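Local coordinates for protein cobyrinic Acid a,c-diamide synthase (Mycobacterium smegmatis, PDB 5IHP) that binds ADP and magnesium, is probably an ATPase of the ParA family and may play a role in septum formation, at residues A[23-28]-A[130-135]; A[148-153]-A[184-189]; A[216-221]-A[248-253]. All coordinates share one frame; numbering follows the deposited sequence.

In the fold
The three contacts gather round one central, mostly parallel sheet of the P-loop NTPase type and follow one another along the chain. Contact 1 sets the start of helix 24-37 against the end of strand 128-132 at the magnesium site. Contact 2, about 12 Å away between centres, pairs strands 150-156 and 184-191 at one edge of the same sheet. Contact 3, where loop 216-221 meets helix 243-261, has its centre about 15 Å from that of contact 1 and 14 Å from that of contact 2. T27 OG1 meets Y248 OH between contacts 1 and 3. Both touch ADP, contact 1 mainly at its phosphates and contact 3 at its adenine amino group, so the nucleotide is held from two sides of the chain's fold.

Contact 1. Residues A[23-28]-A[130-135]; sequences AKTTTV and IIDCPP. With MG (magnesium ion), chain D; ADP (adenosine-5'-diphosphate), chain C.
The hydroxyl oxygen OG1 of T25 is gripped by two partners at once: it coordinates magnesium at 2.2 Å and donates a short hydrogen bond to D132 OD2 at 2.5 Å. The bond arrives on the syn lone pair of OD2, the side facing OD1. D132 reaches it because its CG stands anti to the backbone N (chi1 -174°), carrying the carboxylate off the strand end toward the helix. D132 is a second-shell residue of the magnesium site, bonded to two first-shell groups: T25 OG1 through OD2 and, through OD1, a magnesium-bound water (2.6 Å) that also donates to C133 O. Three further waters and ADP O3B complete six-fold coordination of the metal.

Here the end of the P-loop, the deviant Walker A motif of ParA proteins, meets the Walker B strand, which ends at D132. The amides at the start of helix 24-37 wrap the phosphates: K24 N meets ADP O1B and T25 N meets O3B, while T26 binds O1A through both N and OG1. K24 bends at chi2, chi3 and chi4, and its NZ makes a weak bond to C133 O at 3.0 Å as well as a hydrogen bond to N17 O. Farther from the metal, V28 packs against the strand, its CG1 lying 3.7 Å from I130 CG2 and its CG2 3.6 Å from D132 CB.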
loop_
_atom_site.group_PDB
_atom_site.type_symbol
_atom_site.label_atom_id
_atom_site.label_comp_id
_atom_site.label_asym_id
_atom_site.label_seq_id
_atom_site.Cartn_x
_atom_site.Cartn_y
_atom_site.Cartn_z
ATOM N N ALA A 23 -0.651 10.613 0.646
ATOM C CA ALA A 23 -0.350 9.951 1.921
ATOM C C ALA A 23 -0.326 8.425 1.805
ATOM O O ALA A 23 -0.623 7.728 2.775
ATOM C CB ALA A 23 -1.309 10.396 3.037
ATOM N N LYS A 24 0.051 7.874 0.645
ATOM C CA LYS A 24 0.239 6.428 0.557
ATOM C C LYS A 24 1.299 5.954 1.539
ATOM O O LYS A 24 1.057 5.046 2.333
ATOM C CB LYS A 24 0.636 6.001 -0.856
ATOM C CG LYS A 24 -0.406 6.318 -1.901
ATOM C CD LYS A 24 -0.616 5.167 -2.809
ATOM C CE LYS A 24 0.685 4.743 -3.419
ATOM N NZ LYS A 24 1.208 5.773 -4.337
ATOM N N THR A 25 2.490 6.551 1.476
ATOM C CA THR A 25 3.613 6.069 2.279
ATOM C C THR A 25 3.333 6.239 3.767
ATOM O O THR A 25 3.581 5.326 4.565
ATOM C CB THR A 25 4.891 6.801 1.856
ATOM O OG1 THR A 25 5.243 6.396 0.528
ATOM C CG2 THR A 25 6.060 6.514 2.811
ATOM N N THR A 26 2.821 7.409 4.158
ATOM C CA THR A 26 2.406 7.617 5.545
ATOM C C THR A 26 1.394 6.560 5.970
ATOM O O THR A 26 1.434 6.068 7.104
ATOM C CB THR A 26 1.810 9.022 5.707
ATOM O OG1 THR A 26 2.771 10.015 5.315
ATOM C CG2 THR A 26 1.381 9.275 7.152
ATOM N N THR A 27 0.473 6.208 5.065
ATOM C CA THR A 27 -0.560 5.223 5.369
ATOM C C THR A 27 0.044 3.845 5.584
ATOM O O THR A 27 -0.324 3.137 6.533
ATOM C CB THR A 27 -1.602 5.192 4.239
ATOM O OG1 THR A 27 -2.391 6.398 4.266
ATOM C CG2 THR A 27 -2.524 3.984 4.373
ATOM N N VAL A 28 0.979 3.447 4.719
ATOM C CA VAL A 28 1.614 2.142 4.886
ATOM C C VAL A 28 2.286 2.062 6.247
ATOM O O VAL A 28 2.068 1.119 7.016
ATOM C CB VAL A 28 2.617 1.872 3.748
ATOM C CG1 VAL A 28 3.447 0.595 4.068
ATOM C CG2 VAL A 28 1.876 1.714 2.412
ATOM N N ILE A 130 2.384 -5.300 3.916
ATOM C CA ILE A 130 1.818 -4.077 3.343
ATOM C C ILE A 130 2.799 -3.509 2.326
ATOM O O ILE A 130 3.960 -3.248 2.656
ATOM C CB ILE A 130 1.505 -3.022 4.420
ATOM C CG1 ILE A 130 0.709 -3.642 5.570
ATOM C CG2 ILE A 130 0.717 -1.843 3.802
ATOM C CD1 ILE A 130 0.554 -2.704 6.763
ATOM N N ILE A 131 2.313 -3.264 1.111
ATOM C CA ILE A 131 3.146 -2.862 -0.018
ATOM C C ILE A 131 2.858 -1.402 -0.359
ATOM O O ILE A 131 1.714 -1.043 -0.663
ATOM C CB ILE A 131 2.887 -3.764 -1.235
ATOM C CG1 ILE A 131 3.088 -5.242 -0.857
ATOM C CG2 ILE A 131 3.782 -3.341 -2.408
ATOM C CD1 ILE A 131 2.487 -6.204 -1.884
ATOM N N ASP A 132 3.904 -0.572 -0.339
ATOM C CA ASP A 132 3.808 0.846 -0.676
ATOM C C ASP A 132 4.142 0.994 -2.159
ATOM O O ASP A 132 5.307 0.875 -2.552
ATOM C CB ASP A 132 4.769 1.651 0.191
ATOM C CG ASP A 132 4.634 3.158 -0.005
ATOM O OD1 ASP A 132 3.594 3.620 -0.541
ATOM O OD2 ASP A 132 5.569 3.876 0.416
ATOM N N CYS A 133 3.096 1.259 -3.003
ATOM C CA CYS A 133 3.345 1.349 -4.436
ATOM C C CYS A 133 3.764 2.766 -4.827
ATOM O O CYS A 133 3.391 3.737 -4.154
ATOM C CB CYS A 133 2.091 0.953 -5.218
ATOM S SG CYS A 133 1.608 -0.789 -4.994
ATOM N N PRO A 134 4.592 2.898 -5.863
ATOM C CA PRO A 134 5.003 4.222 -6.334
ATOM C C PRO A 134 3.835 4.931 -6.997
ATOM O O PRO A 134 2.814 4.296 -7.305
ATOM C CB PRO A 134 6.104 3.901 -7.359
ATOM C CG PRO A 134 5.693 2.564 -7.906
ATOM C CD PRO A 134 5.158 1.818 -6.702
ATOM N N PRO A 135 3.943 6.282 -7.229
ATOM C CA PRO A 135 2.867 7.032 -7.922
ATOM C C PRO A 135 2.978 6.821 -9.429
ATOM O O PRO A 135 3.416 7.693 -10.194
ATOM C CB PRO A 135 3.153 8.482 -7.521
ATOM C CG PRO A 135 4.689 8.508 -7.338
ATOM C CD PRO A 135 5.012 7.172 -6.721
HETATM MG MG MG D . 4.956 7.532 -1.288
HETATM P PB ADP C . 2.503 9.628 -1.137
HETATM O O1B ADP C . 1.097 9.338 -1.596
HETATM O O2B ADP C . 3.328 10.456 -2.102
HETATM O O3B ADP C . 3.255 8.424 -0.596
HETATM P PA ADP C . 3.246 10.690 1.462
HETATM O O1A ADP C . 2.853 9.723 2.556
HETATM O O2A ADP C . 4.698 10.836 1.040
HETATM O O3A ADP C . 2.265 10.543 0.188
HETATM O "O5'" ADP C . 2.736 12.139 1.967
HETATM C "C5'" ADP C . 2.922 13.276 1.119
HETATM C "C4'" ADP C . 3.111 14.490 2.020
HETATM O "O4'" ADP C . 1.941 14.664 2.818
HETATM C "C3'" ADP C . 4.257 14.279 2.985
HETATM O "O3'" ADP C . 4.936 15.529 3.122
HETATM C "C2'" ADP C . 3.606 13.955 4.309
HETATM O "O2'" ADP C . 4.397 14.437 5.394
HETATM C "C1'" ADP C . 2.294 14.700 4.199
HETATM N N9 ADP C . 1.213 14.062 4.983
HETATM C C8 ADP C . 0.865 12.763 4.964
HETATM N N7 ADP C . -0.174 12.530 5.803
HETATM C C5 ADP C . -0.505 13.705 6.372
HETATM C C6 ADP C . -1.517 14.178 7.344
HETATM N N6 ADP C . -2.404 13.318 7.896
HETATM N N1 ADP C . -1.522 15.494 7.658
HETATM C C2 ADP C . -0.654 16.362 7.110
HETATM N N3 ADP C . 0.291 16.003 6.221
HETATM C C4 ADP C . 0.413 14.712 5.824
HETATM O O HOH W 1 3.899 5.678 -2.055
HETATM O O HOH W 2 4.762 8.373 -3.221
HETATM O O HOH W 3 6.895 6.648 -1.957
HETATM O O HOH W 4 6.136 9.164 -0.547
#

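Contact 2. Residues A[148-153]-A[184-189]; sequences AHDVIV and KLLGAL
With CG anti to the backbone N (chi1 172°), L185 carries its CD1 to V151 and V153, whereas L186, with CG anti to its carbonyl carbon, lies against D150 and I152. Strands 150-156 and 184-191 run parallel as the two ends of a beta-alpha-beta crossover through helix 165-178; the second of them is the outermost strand of the sheet on this side. L185 CD1 comes to rest 4.0 Å from both V151 CG1 and V153 CG2, on the face covered by L169, I172 and F168 of the crossover helix. L186 has its CB 3.8 Å from I152 CG2 and its CD1 near D150 CB; L255 and H258 of helix 243-261 cover it there. The carboxylate of D150 is not held by K184 but by W259, through OD2.

A beta bulge at L186 puts one extra residue into strand 184-191. V151 receives and gives, its N bonding to K184 O and its O accepting from L186 N, both nearly straight at the oxygen. L186 then takes helix-like backbone angles and G187 follows at phi 145°, a conformation that calls for glycine. Past the bulge V153 N bonds to G187 O at 3.0 Å, and L189 N approaches V153 O at 2.9 Å from above the carbonyl plane, 51° out of it.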
loop_
_atom_site.group_PDB
_atom_site.type_symbol
_atom_site.label_atom_id
_atom_site.label_comp_id
_atom_site.label_asym_id
_atom_site.label_seq_id
_atom_site.Cartn_x
_atom_site.Cartn_y
_atom_site.Cartn_z
ATOM N N ALA A 148 -0.758 -9.031 -4.106
ATOM C CA ALA A 148 -1.633 -8.726 -2.984
ATOM C C ALA A 148 -2.932 -9.524 -3.023
ATOM O O ALA A 148 -3.397 -9.966 -4.079
ATOM C CB ALA A 148 -1.967 -7.230 -2.965
ATOM N N HIS A 149 -3.521 -9.698 -1.846
ATOM C CA HIS A 149 -4.883 -10.211 -1.757
ATOM C C HIS A 149 -5.904 -9.083 -1.722
ATOM O O HIS A 149 -6.999 -9.231 -2.273
ATOM C CB HIS A 149 -5.044 -11.075 -0.509
ATOM C CG HIS A 149 -4.023 -12.158 -0.402
ATOM N ND1 HIS A 149 -3.217 -12.317 0.705
ATOM C CD2 HIS A 149 -3.658 -13.125 -1.276
ATOM C CE1 HIS A 149 -2.415 -13.351 0.517
ATOM N NE2 HIS A 149 -2.659 -13.856 -0.680
ATOM N N ASP A 150 -5.552 -7.965 -1.087
ATOM C CA ASP A 150 -6.413 -6.794 -0.954
ATOM C C ASP A 150 -5.661 -5.543 -1.405
ATOM O O ASP A 150 -4.430 -5.474 -1.337
ATOM C CB ASP A 150 -6.869 -6.595 0.497
ATOM C CG ASP A 150 -7.653 -7.777 1.039
ATOM O OD1 ASP A 150 -8.638 -8.184 0.401
ATOM O OD2 ASP A 150 -7.281 -8.298 2.105
ATOM N N VAL A 151 -6.411 -4.528 -1.836
ATOM C CA VAL A 151 -5.818 -3.233 -2.168
ATOM C C VAL A 151 -6.711 -2.114 -1.638
ATOM O O VAL A 151 -7.943 -2.191 -1.711
ATOM C CB VAL A 151 -5.567 -3.094 -3.693
ATOM C CG1 VAL A 151 -6.822 -3.437 -4.495
ATOM C CG2 VAL A 151 -5.033 -1.681 -4.049
ATOM N N ILE A 152 -6.083 -1.085 -1.059
ATOM C CA ILE A 152 -6.785 0.151 -0.719
ATOM C C ILE A 152 -6.135 1.295 -1.487
ATOM O O ILE A 152 -4.965 1.232 -1.875
ATOM C CB ILE A 152 -6.775 0.439 0.796
ATOM C CG1 ILE A 152 -5.329 0.483 1.319
ATOM C CG2 ILE A 152 -7.607 -0.610 1.543
ATOM C CD1 ILE A 152 -5.220 0.862 2.807
ATOM N N VAL A 153 -6.921 2.338 -1.728
ATOM C CA VAL A 153 -6.487 3.523 -2.458
ATOM C C VAL A 153 -6.579 4.711 -1.518
ATOM O O VAL A 153 -7.668 5.241 -1.284
ATOM C CB VAL A 153 -7.354 3.766 -3.704
ATOM C CG1 VAL A 153 -6.807 4.954 -4.512
ATOM C CG2 VAL A 153 -7.472 2.518 -4.505
ATOM N N LYS A 184 -8.881 -8.210 -4.283
ATOM C CA LYS A 184 -10.108 -7.544 -3.845
ATOM C C LYS A 184 -9.834 -6.063 -3.619
ATOM O O LYS A 184 -8.940 -5.707 -2.848
ATOM C CB LYS A 184 -10.657 -8.168 -2.557
ATOM C CG LYS A 184 -11.104 -9.623 -2.674
ATOM C CD LYS A 184 -12.195 -9.802 -3.731
ATOM C CE LYS A 184 -12.702 -11.244 -3.784
ATOM N NZ LYS A 184 -11.634 -12.227 -4.134
ATOM N N LEU A 185 -10.619 -5.199 -4.266
ATOM C CA LEU A 185 -10.533 -3.766 -3.985
ATOM C C LEU A 185 -11.371 -3.473 -2.748
ATOM O O LEU A 185 -12.601 -3.467 -2.805
ATOM C CB LEU A 185 -11.006 -2.934 -5.171
ATOM C CG LEU A 185 -11.122 -1.425 -4.898
ATOM C CD1 LEU A 185 -9.762 -0.791 -4.614
ATOM C CD2 LEU A 185 -11.782 -0.727 -6.079
ATOM N N LEU A 186 -10.703 -3.243 -1.616
ATOM C CA LEU A 186 -11.428 -2.913 -0.389
ATOM C C LEU A 186 -12.080 -1.540 -0.481
ATOM O O LEU A 186 -13.210 -1.353 -0.016
ATOM C CB LEU A 186 -10.491 -2.966 0.819
ATOM C CG LEU A 186 -9.963 -4.356 1.194
ATOM C CD1 LEU A 186 -9.164 -4.248 2.455
ATOM C CD2 LEU A 186 -11.106 -5.342 1.363
ATOM N N GLY A 187 -11.370 -0.560 -1.030
ATOM C CA GLY A 187 -11.953 0.744 -1.236
ATOM C C GLY A 187 -10.936 1.849 -1.042
ATOM O O GLY A 187 -9.732 1.616 -0.896
ATOM N N ALA A 188 -11.439 3.082 -1.051
ATOM C CA ALA A 188 -10.610 4.270 -0.863
ATOM C C ALA A 188 -10.539 4.638 0.612
ATOM O O ALA A 188 -11.567 4.698 1.289
ATOM C CB ALA A 188 -11.167 5.459 -1.654
ATOM N N LEU A 189 -9.321 4.915 1.098
ATOM C CA LEU A 189 -9.125 5.489 2.428
ATOM C C LEU A 189 -9.000 7.001 2.286
ATOM O O LEU A 189 -8.006 7.474 1.714
ATOM C CB LEU A 189 -7.868 4.922 3.085
ATOM C CG LEU A 189 -7.504 5.579 4.433
ATOM C CD1 LEU A 189 -8.629 5.373 5.462
ATOM C CD2 LEU A 189 -6.184 5.043 4.968
#

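Contact 3. Residues A[216-221]-A[248-253]. With ADP (adenosine-5'-diphosphate), chain C.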
loop_
_atom_site.group_PDB
_atom_site.type_symbol
_atom_site.label_atom_id
_atom_site.label_comp_id
_atom_site.label_asym_id
_atom_site.label_seq_id
_atom_site.Cartn_x
_atom_site.Cartn_y
_atom_site.Cartn_z
ATOM N N LEU A 216 -14.064 4.290 2.286
ATOM C CA LEU A 216 -14.004 3.658 3.596
ATOM C C LEU A 216 -13.948 4.692 4.718
ATOM O O LEU A 216 -13.771 5.893 4.493
ATOM C CB LEU A 216 -12.800 2.722 3.676
ATOM C CG LEU A 216 -12.812 1.655 2.584
ATOM C CD1 LEU A 216 -11.546 0.803 2.635
ATOM C CD2 LEU A 216 -14.076 0.811 2.697
ATOM N N ALA A 217 -14.099 4.198 5.942
ATOM C CA ALA A 217 -14.130 5.003 7.152
ATOM C C ALA A 217 -13.146 4.442 8.168
ATOM O O ALA A 217 -12.926 3.225 8.225
ATOM C CB ALA A 217 -15.543 5.032 7.766
ATOM N N PRO A 218 -12.556 5.302 9.008
ATOM C CA PRO A 218 -12.759 6.750 9.072
ATOM C C PRO A 218 -11.818 7.486 8.129
ATOM O O PRO A 218 -10.828 6.898 7.690
ATOM C CB PRO A 218 -12.415 7.072 10.518
ATOM C CG PRO A 218 -11.314 6.094 10.823
ATOM C CD PRO A 218 -11.677 4.828 10.095
ATOM N N PRO A 219 -12.103 8.753 7.836
ATOM C CA PRO A 219 -11.120 9.564 7.113
ATOM C C PRO A 219 -9.931 9.858 8.010
ATOM O O PRO A 219 -10.059 9.986 9.230
ATOM C CB PRO A 219 -11.893 10.841 6.753
ATOM C CG PRO A 219 -12.995 10.919 7.764
ATOM C CD PRO A 219 -13.345 9.496 8.132
ATOM N N ILE A 220 -8.753 9.927 7.403
ATOM C CA ILE A 220 -7.544 10.358 8.095
ATOM C C ILE A 220 -7.481 11.880 8.009
ATOM O O ILE A 220 -7.407 12.416 6.892
ATOM C CB ILE A 220 -6.279 9.733 7.499
ATOM C CG1 ILE A 220 -6.465 8.229 7.252
ATOM C CG2 ILE A 220 -5.090 10.018 8.420
ATOM C CD1 ILE A 220 -6.824 7.426 8.513
ATOM N N PRO A 221 -7.500 12.597 9.125
ATOM C CA PRO A 221 -7.475 14.064 9.061
ATOM C C PRO A 221 -6.103 14.588 8.664
ATOM O O PRO A 221 -5.077 13.936 8.881
ATOM C CB PRO A 221 -7.829 14.489 10.491
ATOM C CG PRO A 221 -7.361 13.326 11.341
ATOM C CD PRO A 221 -7.621 12.095 10.511
ATOM N N TYR A 248 -5.914 6.176 12.153
ATOM C CA TYR A 248 -5.186 5.043 11.590
ATOM C C TYR A 248 -5.381 3.784 12.430
ATOM O O TYR A 248 -5.542 2.688 11.884
ATOM C CB TYR A 248 -3.704 5.382 11.463
ATOM C CG TYR A 248 -3.333 6.073 10.158
ATOM C CD1 TYR A 248 -3.680 5.520 8.924
ATOM C CD2 TYR A 248 -2.634 7.271 10.167
ATOM C CE1 TYR A 248 -3.336 6.155 7.725
ATOM C CE2 TYR A 248 -2.277 7.902 8.983
ATOM C CZ TYR A 248 -2.639 7.349 7.771
ATOM O OH TYR A 248 -2.280 7.998 6.611
ATOM N N ARG A 249 -5.354 3.913 13.760
ATOM C CA ARG A 249 -5.585 2.740 14.598
ATOM C C ARG A 249 -7.009 2.222 14.441
ATOM O O ARG A 249 -7.237 1.006 14.442
ATOM C CB ARG A 249 -5.280 3.067 16.060
ATOM C CG ARG A 249 -3.799 3.074 16.370
ATOM C CD ARG A 249 -3.545 3.109 17.865
ATOM N NE ARG A 249 -3.820 4.427 18.420
ATOM C CZ ARG A 249 -2.894 5.361 18.604
ATOM N NH1 ARG A 249 -1.628 5.117 18.286
ATOM N NH2 ARG A 249 -3.233 6.537 19.113
ATOM N N GLU A 250 -7.980 3.131 14.292
ATOM C CA GLU A 250 -9.354 2.703 14.046
ATOM C C GLU A 250 -9.469 1.972 12.711
ATOM O O GLU A 250 -10.149 0.944 12.613
ATOM C CB GLU A 250 -10.290 3.915 14.091
ATOM C CG GLU A 250 -11.761 3.596 13.873
ATOM C CD GLU A 250 -12.662 4.831 13.999
ATOM O OE1 GLU A 250 -12.235 5.833 14.617
ATOM O OE2 GLU A 250 -13.797 4.797 13.472
ATOM N N PHE A 251 -8.808 2.484 11.670
ATOM C CA PHE A 251 -8.858 1.806 10.376
ATOM C C PHE A 251 -8.113 0.480 10.428
ATOM O O PHE A 251 -8.562 -0.511 9.841
ATOM C CB PHE A 251 -8.291 2.701 9.269
ATOM C CG PHE A 251 -8.441 2.122 7.885
ATOM C CD1 PHE A 251 -9.685 2.079 7.269
ATOM C CD2 PHE A 251 -7.341 1.620 7.203
ATOM C CE1 PHE A 251 -9.838 1.540 6.004
ATOM C CE2 PHE A 251 -7.478 1.085 5.925
ATOM C CZ PHE A 251 -8.732 1.044 5.322
ATOM N N ALA A 252 -6.986 0.433 11.146
ATOM C CA ALA A 252 -6.254 -0.824 11.270
ATOM C C ALA A 252 -7.079 -1.868 12.007
ATOM O O ALA A 252 -7.015 -3.062 11.690
ATOM C CB ALA A 252 -4.919 -0.597 11.984
ATOM N N ASP A 253 -7.865 -1.443 12.994
ATOM C CA ASP A 253 -8.724 -2.402 13.675
ATOM C C ASP A 253 -9.820 -2.915 12.747
ATOM O O ASP A 253 -10.196 -4.090 12.813
ATOM C CB ASP A 253 -9.325 -1.783 14.934
ATOM C CG ASP A 253 -10.192 -2.768 15.695
ATOM O OD1 ASP A 253 -9.633 -3.763 16.211
ATOM O OD2 ASP A 253 -11.426 -2.556 15.759
HETATM P PB ADP C . 2.503 9.628 -1.137
HETATM O O1B ADP C . 1.097 9.338 -1.596
HETATM O O2B ADP C . 3.328 10.456 -2.102
HETATM O O3B ADP C . 3.255 8.424 -0.596
HETATM P PA ADP C . 3.246 10.690 1.462
HETATM O O1A ADP C . 2.853 9.723 2.556
HETATM O O2A ADP C . 4.698 10.836 1.040
HETATM O O3A ADP C . 2.265 10.543 0.188
HETATM O "O5'" ADP C . 2.736 12.139 1.967
HETATM C "C5'" ADP C . 2.922 13.276 1.119
HETATM C "C4'" ADP C . 3.111 14.490 2.020
HETATM O "O4'" ADP C . 1.941 14.664 2.818
HETATM C "C3'" ADP C . 4.257 14.279 2.985
HETATM O "O3'" ADP C . 4.936 15.529 3.122
HETATM C "C2'" ADP C . 3.606 13.955 4.309
HETATM O "O2'" ADP C . 4.397 14.437 5.394
HETATM C "C1'" ADP C . 2.294 14.700 4.199
HETATM N N9 ADP C . 1.213 14.062 4.983
HETATM C C8 ADP C . 0.865 12.763 4.964
HETATM N N7 ADP C . -0.174 12.530 5.803
HETATM C C5 ADP C . -0.505 13.705 6.372
HETATM C C6 ADP C . -1.517 14.178 7.344
HETATM N N6 ADP C . -2.404 13.318 7.896
HETATM N N1 ADP C . -1.522 15.494 7.658
HETATM C C2 ADP C . -0.654 16.362 7.110
HETATM N N3 ADP C . 0.291 16.003 6.221
HETATM C C4 ADP C . 0.413 14.712 5.824
#
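I220 and Y248 form the tight end of this contact. The isoleucine spreads three carbons over one face of the tyrosine ring, the two side chains crossing at about a right angle. CD1 makes a CH-pi contact 3.9 Å from the ring centroid and 21° off the ring normal, while CG2 lies over the other half at 3.6 Å from Y248 CE2. CG1 of I220 stands anti to the carbonyl carbon (chi1 -46°), and the bend at chi2 (-58°) places CD1 over the ring. At the far end of that ring the hydroxyl OH is hydrogen-bonded to T27 OG1, which ties helix 243-261 to the P-loop helix.

F251 is met differently, at its rim: A217 O lies in the ring plane 3.6 Å from CD1, and L216 CD1 approaches the same edge at 3.8 Å from CE1. No hydrogen bond links loop and helix here, so apolar fit and this carbonyl edge contact join them.

The outer side is looser. P218, which follows a cis peptide bond, lays its CG 3.7 Å from E250 CD, and the extended glutamate runs past the proline ring in an exposed position. Beyond I220, the carbonyl of P221 accepts a bond from the adenine N6 of ADP at 2.9 Å, so the loop also contacts the base.

L189 of strand 184-191 touches I220, Y248 and F251, and L216 joins A188 by backbone bonding; S30 and I31 of helix 24-37 touch Y248 and F251 respectively.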